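Local coordinates for protein CG14216 (Drosophila melanogaster, PDB 3P9Y) that is a phosphatase that removes phosphate from serine in the heptapeptide repeats of the RNA polymerase II C-terminal domain and probably acts in RNA processing and transcription termination, at residues 4-9 against 33-38; 8-13 against 165-170; 23-28 against 89-94; 62-67 against 95-100. The protein carries 2 engineered substitutions. One frame throughout, in Å; residues are numbered along the deposited sequence.

How the interactions relate
Interactions 1 and 2 share Ser8 and Lys9, and their strands 36-41 and 11-16 are neighbours in the central sheet. Together they fasten the N-terminal loop to one end of the fold: interaction 2, a buried contact, through a single serine bond beside a leucine, and interaction 1, partly buried with exposed residues, through methyl contact, an aspartate and waters. Interaction 3, also partly buried, joins helices 22-32 and 85-95 through an arginine network around a buried methionine and asparagine. Interaction 4, about 10 Å from interaction 3 between centres, packs a tyrosine against a proline inside, while two lysines run together at its exposed outer edge; Met24 and Asn92 of interaction 3 touch that tyrosine.

Interaction 1: residues 4-9 against 33-38; sequences MTDPSK and KGFNVR
Met4 and Lys33 lie side by side and point the same way, so the thioether runs along the aliphatic part of the lysine. A bend near the end of the methionine (chi3 -69°) turns its methyl inward: Met4 CE is 3.4 Å from Lys33 CD and 3.4 Å from Lys33 CA, tighter than ordinary van der Waals contact. Slender, unbranched chains suit this outer edge, where carbon can meet carbon while the ammonium extends past it. Alongside, Gly34 brings its CA to 3.5 Å from Met4 O in a CA-H...O contact. It is the C-prime residue of the Schellman motif that ends helix 22-32; glycine suits both its positive phi and the close carbonyl.

Asp6 and Phe35 instead cross at about a right angle. The carboxylate meets the ring at its edge, Asp6 OD2 lying near the ring plane and 3.5 Å from Phe35 CD1, where the ring hydrogens should attract a negative oxygen mildly. The same buried carboxylate shapes its own loop: Asp6 OD1 accepts Ser8 N at 2.9 Å, an Asx turn within the type I turn from Asp6 to Lys9. Asp6 OD2 accepts Leu10 N and also takes a hydrogen from a water at 2.6 Å. That water accepts in turn from Lys9 NZ and Asn36 N, linking loop to strand. Phe35 then continues inward onto Leu30 of helix 22-32 and onto Ile163 and Ala167 of helix 149-167, while the chain runs on from Asn36 into the edge strand of the sheet, beside strand 11-16.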
# COMPACT_ATOMS: atom_id res chain seq x y z
N MET A 4 1.40 -20.67 2.84
CA MET A 4 0.30 -20.27 3.71
C MET A 4 -0.89 -19.87 2.84
O MET A 4 -0.72 -19.47 1.69
CB MET A 4 0.71 -19.10 4.60
CG MET A 4 1.48 -19.51 5.84
SD MET A 4 2.02 -18.07 6.77
CE MET A 4 3.25 -17.46 5.63
N THR A 5 -2.09 -19.96 3.41
CA THR A 5 -3.32 -19.76 2.66
C THR A 5 -4.33 -18.94 3.45
O THR A 5 -4.59 -19.23 4.62
CB THR A 5 -3.96 -21.12 2.31
OG1 THR A 5 -3.31 -21.68 1.16
CG2 THR A 5 -5.44 -20.98 2.02
N ASP A 6 -4.91 -17.93 2.81
CA ASP A 6 -5.97 -17.13 3.39
C ASP A 6 -7.31 -17.85 3.23
O ASP A 6 -7.79 -18.02 2.12
CB ASP A 6 -6.02 -15.77 2.69
CG ASP A 6 -7.20 -14.92 3.13
OD1 ASP A 6 -7.86 -15.28 4.12
OD2 ASP A 6 -7.46 -13.88 2.49
N PRO A 7 -7.91 -18.28 4.35
CA PRO A 7 -9.16 -19.06 4.29
C PRO A 7 -10.35 -18.24 3.81
O PRO A 7 -11.34 -18.80 3.36
CB PRO A 7 -9.37 -19.49 5.75
CG PRO A 7 -8.66 -18.46 6.57
CD PRO A 7 -7.50 -17.97 5.74
N SER A 8 -10.26 -16.91 3.89
CA SER A 8 -11.33 -16.03 3.45
C SER A 8 -11.14 -15.60 2.00
O SER A 8 -12.02 -14.97 1.41
CB SER A 8 -11.39 -14.80 4.34
OG SER A 8 -12.05 -15.09 5.56
N LYS A 9 -9.98 -15.93 1.44
CA LYS A 9 -9.63 -15.53 0.09
C LYS A 9 -9.94 -14.06 -0.18
O LYS A 9 -10.38 -13.69 -1.27
CB LYS A 9 -10.33 -16.43 -0.94
CG LYS A 9 -9.76 -17.85 -0.99
CD LYS A 9 -8.22 -17.85 -0.87
CE LYS A 9 -7.57 -16.82 -1.81
NZ LYS A 9 -6.50 -15.97 -1.16
N LYS A 33 2.88 -13.96 3.24
CA LYS A 33 1.98 -14.61 4.20
C LYS A 33 0.74 -15.20 3.51
O LYS A 33 -0.20 -15.62 4.18
CB LYS A 33 1.55 -13.64 5.31
CG LYS A 33 2.70 -13.10 6.14
CD LYS A 33 3.57 -14.21 6.71
CE LYS A 33 4.68 -13.67 7.60
NZ LYS A 33 5.64 -14.73 8.01
N GLY A 34 0.75 -15.22 2.18
CA GLY A 34 -0.24 -15.98 1.43
C GLY A 34 -1.48 -15.22 0.99
O GLY A 34 -2.44 -15.83 0.51
N PHE A 35 -1.47 -13.90 1.14
CA PHE A 35 -2.63 -13.10 0.76
C PHE A 35 -2.63 -12.69 -0.71
O PHE A 35 -1.58 -12.52 -1.32
CB PHE A 35 -2.73 -11.86 1.65
CG PHE A 35 -3.08 -12.18 3.07
CD1 PHE A 35 -4.39 -12.45 3.43
CD2 PHE A 35 -2.09 -12.25 4.05
CE1 PHE A 35 -4.71 -12.76 4.74
CE2 PHE A 35 -2.41 -12.56 5.35
CZ PHE A 35 -3.72 -12.81 5.70
N ASN A 36 -3.83 -12.55 -1.26
CA ASN A 36 -4.03 -11.98 -2.58
C ASN A 36 -3.97 -10.46 -2.47
O ASN A 36 -4.95 -9.83 -2.07
CB ASN A 36 -5.39 -12.41 -3.13
CG ASN A 36 -5.74 -11.75 -4.46
OD1 ASN A 36 -4.93 -11.05 -5.06
ND2 ASN A 36 -6.96 -11.99 -4.93
N VAL A 37 -2.83 -9.87 -2.80
CA VAL A 37 -2.63 -8.44 -2.56
C VAL A 37 -2.14 -7.71 -3.81
O VAL A 37 -1.34 -8.23 -4.58
CB VAL A 37 -1.64 -8.22 -1.38
CG1 VAL A 37 -0.32 -8.94 -1.63
CG2 VAL A 37 -1.42 -6.73 -1.13
N ARG A 38 -2.64 -6.49 -3.99
CA ARG A 38 -2.17 -5.58 -5.04
C ARG A 38 -1.87 -4.25 -4.37
O ARG A 38 -2.37 -3.97 -3.30
CB ARG A 38 -3.23 -5.40 -6.13
CG ARG A 38 -3.54 -6.66 -6.91
CD ARG A 38 -4.46 -6.39 -8.08
NE ARG A 38 -4.59 -7.55 -8.97
CZ ARG A 38 -5.41 -8.57 -8.76
NH1 ARG A 38 -6.19 -8.60 -7.69
NH2 ARG A 38 -5.44 -9.57 -9.63
O HOH W 1 -6.12 -13.31 0.31
O HOH W 2 -9.60 -13.17 -3.62

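Interaction 2: residues 8-13 against 165-170; sequences SKLAVA and MMAKST
Ser8 and Leu10 meet Ala167 where the N-terminal loop enters strand 11-16 of the low-molecular-weight protein tyrosine phosphatase-like fold, a central sheet flanked by helices. The tight part is polar. Ser8 OG, turned beside its backbone N (chi1 -79°) and away from its carbonyl carbon, donates to Ala167 O at 2.6 Å, approaching 29° out of the carbonyl plane. Near a helix's last turn backbone carbonyls lack the amides that would follow in a longer helix, and a short hydroxyl is well suited to reach one from a neighbouring loop.

Beside this bond the buried part is apolar and in full van der Waals contact: Leu10 CD1 rests 3.8 Å from Ala167 CA and 3.9 Å from Ala167 CB. The small alanine lets the leucine branch approach the helix backbone, and Leu10 also packs on Ile111 of the sheet. Toward the chain past the helix, contact is mediated by solvent. Ser169 turns its own hydroxyl to Asp175 and to the backbone N of Asp171, while its carbonyl faces a water. That water also reaches Met166 O, at 2.6 Å, and Ser8 OG, at 2.7 Å, so its two hydrogens are shared among three oxygens.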
# COMPACT_ATOMS: atom_id res chain seq x y z
N SER A 8 -10.26 -16.91 3.89
CA SER A 8 -11.33 -16.03 3.45
C SER A 8 -11.14 -15.60 2.00
O SER A 8 -12.02 -14.97 1.41
CB SER A 8 -11.39 -14.80 4.34
OG SER A 8 -12.05 -15.09 5.56
N LYS A 9 -9.98 -15.93 1.44
CA LYS A 9 -9.63 -15.53 0.09
C LYS A 9 -9.94 -14.06 -0.18
O LYS A 9 -10.38 -13.69 -1.27
CB LYS A 9 -10.33 -16.43 -0.94
CG LYS A 9 -9.76 -17.85 -0.99
CD LYS A 9 -8.22 -17.85 -0.87
CE LYS A 9 -7.57 -16.82 -1.81
NZ LYS A 9 -6.50 -15.97 -1.16
N LEU A 10 -9.68 -13.21 0.81
CA LEU A 10 -9.81 -11.77 0.65
C LEU A 10 -8.98 -11.26 -0.51
O LEU A 10 -7.84 -11.70 -0.70
CB LEU A 10 -9.35 -11.05 1.92
CG LEU A 10 -10.15 -11.32 3.20
CD1 LEU A 10 -9.39 -10.81 4.40
CD2 LEU A 10 -11.53 -10.69 3.13
N ALA A 11 -9.54 -10.33 -1.27
CA ALA A 11 -8.78 -9.56 -2.24
C ALA A 11 -8.40 -8.25 -1.58
O ALA A 11 -9.27 -7.43 -1.25
CB ALA A 11 -9.60 -9.32 -3.50
N VAL A 12 -7.11 -8.04 -1.38
CA VAL A 12 -6.61 -6.91 -0.61
C VAL A 12 -5.81 -5.96 -1.49
O VAL A 12 -5.09 -6.39 -2.39
CB VAL A 12 -5.70 -7.40 0.55
CG1 VAL A 12 -5.13 -6.22 1.33
CG2 VAL A 12 -6.46 -8.34 1.47
N ALA A 13 -5.93 -4.67 -1.23
CA ALA A 13 -5.04 -3.69 -1.83
C ALA A 13 -4.41 -2.86 -0.72
O ALA A 13 -5.04 -2.63 0.31
CB ALA A 13 -5.79 -2.79 -2.81
N MET A 165 -6.21 -10.91 11.15
CA MET A 165 -7.33 -10.93 12.09
C MET A 165 -8.66 -10.95 11.34
O MET A 165 -9.56 -11.74 11.64
CB MET A 165 -7.25 -9.69 13.00
CG MET A 165 -8.48 -9.48 13.89
SD MET A 165 -8.43 -7.91 14.80
CE MET A 165 -8.43 -6.74 13.44
N MET A 166 -8.78 -10.09 10.34
CA MET A 166 -10.02 -9.97 9.59
C MET A 166 -10.27 -11.19 8.71
O MET A 166 -11.42 -11.53 8.45
CB MET A 166 -9.99 -8.69 8.77
CG MET A 166 -10.03 -7.45 9.66
SD MET A 166 -9.86 -5.93 8.73
CE MET A 166 -8.29 -6.20 7.92
N ALA A 167 -9.20 -11.85 8.29
CA ALA A 167 -9.31 -13.04 7.45
C ALA A 167 -9.90 -14.21 8.22
O ALA A 167 -10.45 -15.13 7.63
CB ALA A 167 -7.93 -13.42 6.88
N LYS A 168 -9.78 -14.17 9.54
CA LYS A 168 -10.28 -15.24 10.38
C LYS A 168 -11.78 -15.12 10.63
O LYS A 168 -12.40 -16.02 11.21
CB LYS A 168 -9.53 -15.28 11.71
CG LYS A 168 -8.08 -15.70 11.58
CD LYS A 168 -7.33 -15.51 12.89
CE LYS A 168 -5.86 -15.90 12.75
NZ LYS A 168 -5.07 -15.51 13.96
N SER A 169 -12.37 -14.00 10.21
CA SER A 169 -13.81 -13.77 10.35
C SER A 169 -14.60 -14.53 9.30
O SER A 169 -14.27 -14.49 8.11
CB SER A 169 -14.12 -12.28 10.24
OG SER A 169 -15.52 -12.05 10.13
N THR A 170 -15.66 -15.20 9.73
CA THR A 170 -16.53 -15.92 8.81
C THR A 170 -17.67 -15.05 8.27
O THR A 170 -18.45 -15.48 7.43
CB THR A 170 -17.13 -17.18 9.47
OG1 THR A 170 -17.84 -16.81 10.66
CG2 THR A 170 -16.03 -18.16 9.83
O HOH W 3 -12.83 -12.65 6.54

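Interaction 3: residues 23-28 against 89-94; sequences SMEAHN and LDRNRR
Glu25 and Arg91 form the salt bridge between the segments 23-28 and 89-94, whose axes cross at 49° and come within 10.4 Å. Helix 22-32 is the one that, in phosphatases of this fold, follows the phosphate-binding loop; helix 85-95 lies across from it. Arg91 NH1 donates to Glu25 OE2 at 3.2 Å. The two side chains cross at about a right angle: the oxygen lies in the guanidinium plane, yet is itself met from above the carboxylate plane. Two waters reinforce this long bridge, one joining Glu25 OE2 to Arg91 NH2, the other Glu25 OE1 to Arg91 NH1. One face of the guanidinium lies over the backbone of helix 22-32, with Met24 C beneath its centre. Met24, whose flexible chain bends at chi2 and chi3 to lie against Asn92, completes the direct contact. Its CE ends 3.8 Å from Asn92 CA, while Met24 CB sits 3.2 Å from Asn92 OD1.

The next shell fixes the arginine's rotation. Bends at chi2 and chi3 fold Arg91 back along its own helix, where Arg91 NE and Arg91 NH2 grip Asn92 OD1 side-on, at 2.8 and 3.0 Å. Both come from the same face of the amide plane. Farther out, Glu25 also touches Ala152, Leu153 and Ala156 of helix 149-167, and Met24 packs on Tyr65. Asparagine suits its buried place because it offers both an acceptor and a donor: Asn92 ND2 is bonded to Met20 O, which sets the amide in turn.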
# COMPACT_ATOMS: atom_id res chain seq x y z
N SER A 23 3.62 1.01 0.55
CA SER A 23 2.70 0.04 -0.04
C SER A 23 3.44 -1.20 -0.53
O SER A 23 2.89 -2.30 -0.52
CB SER A 23 1.91 0.65 -1.20
OG SER A 23 2.72 0.83 -2.34
N MET A 24 4.68 -1.03 -0.95
CA MET A 24 5.44 -2.14 -1.52
C MET A 24 6.02 -3.04 -0.43
O MET A 24 6.13 -4.24 -0.61
CB MET A 24 6.54 -1.61 -2.44
CG MET A 24 5.98 -0.96 -3.69
SD MET A 24 4.94 -2.11 -4.63
CE MET A 24 6.20 -3.01 -5.54
N GLU A 25 6.40 -2.44 0.69
CA GLU A 25 6.84 -3.20 1.84
C GLU A 25 5.67 -4.07 2.33
O GLU A 25 5.84 -5.27 2.60
CB GLU A 25 7.28 -2.25 2.95
CG GLU A 25 8.11 -2.90 4.03
CD GLU A 25 9.49 -3.29 3.55
OE1 GLU A 25 9.78 -4.50 3.54
OE2 GLU A 25 10.28 -2.39 3.17
N ALA A 26 4.49 -3.47 2.41
CA ALA A 26 3.29 -4.20 2.81
C ALA A 26 2.91 -5.24 1.76
O ALA A 26 2.46 -6.34 2.09
CB ALA A 26 2.12 -3.24 3.03
N HIS A 27 3.08 -4.90 0.49
CA HIS A 27 2.76 -5.81 -0.60
C HIS A 27 3.57 -7.08 -0.41
O HIS A 27 3.03 -8.18 -0.42
CB HIS A 27 3.10 -5.19 -1.96
CG HIS A 27 2.62 -5.99 -3.14
ND1 HIS A 27 2.09 -5.40 -4.27
CD2 HIS A 27 2.58 -7.32 -3.36
CE1 HIS A 27 1.74 -6.33 -5.13
NE2 HIS A 27 2.03 -7.51 -4.61
N ASN A 28 4.87 -6.90 -0.22
CA ASN A 28 5.80 -8.02 -0.13
C ASN A 28 5.48 -8.93 1.05
O ASN A 28 5.42 -10.15 0.91
CB ASN A 28 7.23 -7.51 -0.02
CG ASN A 28 8.24 -8.63 0.08
OD1 ASN A 28 8.67 -9.18 -0.92
ND2 ASN A 28 8.60 -8.97 1.30
N LEU A 89 14.09 0.05 -5.06
CA LEU A 89 13.64 -0.11 -6.43
C LEU A 89 13.86 -1.54 -6.91
O LEU A 89 13.07 -2.07 -7.69
CB LEU A 89 14.38 0.88 -7.35
CG LEU A 89 13.94 2.33 -7.19
CD1 LEU A 89 15.04 3.30 -7.60
CD2 LEU A 89 12.65 2.60 -7.97
N ASP A 90 14.91 -2.17 -6.42
CA ASP A 90 15.22 -3.55 -6.78
C ASP A 90 14.17 -4.49 -6.19
O ASP A 90 13.69 -5.40 -6.85
CB ASP A 90 16.60 -3.94 -6.28
CG ASP A 90 16.99 -5.35 -6.66
OD1 ASP A 90 16.92 -5.66 -7.87
OD2 ASP A 90 17.36 -6.13 -5.77
N ARG A 91 13.83 -4.27 -4.93
CA ARG A 91 12.80 -5.05 -4.26
C ARG A 91 11.48 -4.91 -5.01
O ARG A 91 10.77 -5.89 -5.24
CB ARG A 91 12.66 -4.59 -2.81
CG ARG A 91 11.77 -5.47 -1.94
CD ARG A 91 10.29 -5.11 -2.06
NE ARG A 91 10.10 -3.66 -2.08
CZ ARG A 91 10.19 -2.87 -1.02
NH1 ARG A 91 10.47 -3.38 0.18
NH2 ARG A 91 10.01 -1.55 -1.14
N ASN A 92 11.17 -3.68 -5.43
CA ASN A 92 9.93 -3.41 -6.15
C ASN A 92 9.88 -4.13 -7.50
O ASN A 92 8.86 -4.70 -7.87
CB ASN A 92 9.75 -1.90 -6.36
CG ASN A 92 9.58 -1.14 -5.05
OD1 ASN A 92 9.30 -1.73 -4.01
ND2 ASN A 92 9.73 0.17 -5.11
N ARG A 93 11.00 -4.10 -8.22
CA ARG A 93 11.08 -4.71 -9.53
C ARG A 93 10.73 -6.20 -9.45
O ARG A 93 10.06 -6.73 -10.33
CB ARG A 93 12.48 -4.55 -10.12
CG ARG A 93 12.62 -5.06 -11.55
CD ARG A 93 14.06 -5.40 -11.91
NE ARG A 93 14.33 -6.84 -11.79
CZ ARG A 93 14.97 -7.41 -10.77
NH1 ARG A 93 15.44 -6.68 -9.76
NH2 ARG A 93 15.16 -8.72 -10.76
N ARG A 94 11.18 -6.85 -8.39
CA ARG A 94 10.94 -8.28 -8.22
C ARG A 94 9.48 -8.58 -7.94
O ARG A 94 9.03 -9.70 -8.16
CB ARG A 94 11.79 -8.83 -7.07
CG ARG A 94 13.27 -8.66 -7.29
CD ARG A 94 14.05 -9.49 -6.29
NE ARG A 94 15.46 -9.14 -6.29
CZ ARG A 94 16.40 -9.85 -5.66
NH1 ARG A 94 16.06 -10.95 -5.01
NH2 ARG A 94 17.67 -9.46 -5.70
O HOH W 4 10.62 -0.31 1.37
O HOH W 5 10.44 -5.91 1.50
O HOH W 6 10.55 -8.52 -3.58

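Interaction 4: residues 62-67 against 95-100; sequences GTKYED and IKKCPE
Gly62 N donates to Pro99 O at 3.2 Å, tying the two loops together. A phi of 105° suits glycine, and Cys98 SG lies 3.9 Å from Gly62 CA. Thr63 follows with its carbonyl turned inward: Thr63 O sits 3.1 Å from Pro99 CD and also faces Cys98 CB, while its hydroxyl is bonded back to Glu60 O.

Lys64 is the N-cap of helix 65-82, part of the long insertion between strands 36-41 and 111-114 that also holds a two-stranded antiparallel sheet and helix 85-95. Its extended side chain crosses that of Lys97, which bends at its last torsion (chi4 75°) and brings Lys97 NZ to 3.3 Å from Lys64 CE. The ammonium nitrogens, Lys64 NZ and Lys97 NZ, are 3.8 Å apart, a proximity that probably costs some repulsion.

Tyr65 begins the helix, and its N donates to Lys97 O, in the carbonyl plane, at an N-H...O angle of 158°. Its buried ring takes Pro99 over one face, a CH-pi contact with Pro99 CD 3.4 Å from the centroid; the puckered ring presents its CD to the tyrosine face, proline suiting the place because CD hydrogens next to the nitrogen are good CH-pi donors. Lys96 O lies at the ring edge, 3.3 Å from Tyr65 CD2, and the phenol bonds to Asn19 O. Glu66 N reaches the same Lys97 O through a water.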
# COMPACT_ATOMS: atom_id res chain seq x y z
N GLY A 62 3.61 4.18 -14.34
CA GLY A 62 3.82 3.38 -15.53
C GLY A 62 5.29 3.26 -15.89
O GLY A 62 5.67 2.35 -16.62
N THR A 63 6.11 4.18 -15.40
CA THR A 63 7.56 4.07 -15.55
C THR A 63 8.03 2.83 -14.80
O THR A 63 7.83 2.71 -13.60
CB THR A 63 8.30 5.29 -14.97
OG1 THR A 63 7.76 6.50 -15.52
CG2 THR A 63 9.79 5.22 -15.29
N LYS A 64 8.66 1.89 -15.51
CA LYS A 64 9.17 0.68 -14.89
C LYS A 64 10.12 1.00 -13.74
O LYS A 64 10.92 1.93 -13.84
CB LYS A 64 9.90 -0.19 -15.92
CG LYS A 64 9.02 -0.74 -17.03
CD LYS A 64 9.86 -1.61 -17.96
CE LYS A 64 9.11 -1.98 -19.23
NZ LYS A 64 9.97 -2.70 -20.20
N TYR A 65 10.04 0.23 -12.66
CA TYR A 65 10.96 0.38 -11.55
C TYR A 65 12.39 0.21 -12.05
O TYR A 65 13.31 0.86 -11.56
CB TYR A 65 10.69 -0.66 -10.46
CG TYR A 65 9.39 -0.47 -9.71
CD1 TYR A 65 9.19 0.62 -8.88
CD2 TYR A 65 8.37 -1.40 -9.83
CE1 TYR A 65 7.99 0.79 -8.19
CE2 TYR A 65 7.17 -1.25 -9.14
CZ TYR A 65 6.99 -0.15 -8.33
OH TYR A 65 5.80 0.01 -7.64
N GLU A 66 12.57 -0.67 -13.03
CA GLU A 66 13.89 -0.96 -13.57
C GLU A 66 14.49 0.28 -14.24
O GLU A 66 15.69 0.53 -14.14
CB GLU A 66 13.81 -2.12 -14.56
CG GLU A 66 15.15 -2.48 -15.18
CD GLU A 66 15.05 -3.64 -16.15
OE1 GLU A 66 13.92 -4.11 -16.40
OE2 GLU A 66 16.10 -4.08 -16.66
N ASP A 67 13.65 1.04 -14.93
CA ASP A 67 14.11 2.24 -15.61
C ASP A 67 14.42 3.37 -14.63
O ASP A 67 15.36 4.13 -14.84
CB ASP A 67 13.09 2.71 -16.64
CG ASP A 67 13.03 1.80 -17.85
OD1 ASP A 67 14.00 1.04 -18.06
OD2 ASP A 67 12.03 1.85 -18.59
N ILE A 95 8.74 -7.59 -7.46
CA ILE A 95 7.31 -7.77 -7.20
C ILE A 95 6.48 -7.52 -8.46
O ILE A 95 5.61 -8.32 -8.81
CB ILE A 95 6.82 -6.86 -6.08
CG1 ILE A 95 7.44 -7.29 -4.75
CG2 ILE A 95 5.30 -6.90 -5.98
CD1 ILE A 95 7.12 -6.38 -3.59
N LYS A 96 6.74 -6.41 -9.14
CA LYS A 96 5.98 -6.10 -10.33
C LYS A 96 6.70 -5.10 -11.22
O LYS A 96 7.68 -4.48 -10.82
CB LYS A 96 4.58 -5.58 -9.97
CG LYS A 96 4.56 -4.27 -9.19
CD LYS A 96 3.13 -3.89 -8.82
CE LYS A 96 3.04 -2.52 -8.15
NZ LYS A 96 1.65 -2.26 -7.68
N LYS A 97 6.17 -4.95 -12.43
CA LYS A 97 6.79 -4.16 -13.48
C LYS A 97 6.94 -2.70 -13.11
O LYS A 97 8.01 -2.12 -13.27
CB LYS A 97 5.95 -4.29 -14.75
CG LYS A 97 6.46 -3.53 -15.97
CD LYS A 97 5.35 -3.41 -17.01
CE LYS A 97 5.89 -2.99 -18.38
NZ LYS A 97 6.59 -4.10 -19.08
N CYS A 98 5.87 -2.09 -12.62
CA CYS A 98 5.85 -0.64 -12.45
C CYS A 98 4.84 -0.14 -11.42
O CYS A 98 3.87 -0.82 -11.11
CB CYS A 98 5.52 0.01 -13.79
SG CYS A 98 3.86 -0.40 -14.39
N PRO A 99 5.08 1.07 -10.90
CA PRO A 99 4.11 1.74 -10.02
C PRO A 99 2.76 1.94 -10.72
O PRO A 99 2.74 2.30 -11.90
CB PRO A 99 4.75 3.10 -9.74
CG PRO A 99 6.07 3.13 -10.42
CD PRO A 99 6.36 1.79 -11.00
N GLU A 100 1.67 1.73 -9.99
CA GLU A 100 0.32 1.88 -10.53
C GLU A 100 -0.46 2.88 -9.69
O GLU A 100 -0.27 2.97 -8.48
CB GLU A 100 -0.41 0.55 -10.50
CG GLU A 100 0.37 -0.61 -11.06
CD GLU A 100 -0.36 -1.92 -10.88
OE1 GLU A 100 -1.38 -2.12 -11.57
OE2 GLU A 100 0.08 -2.74 -10.05
O HOH W 7 10.65 -2.84 -13.63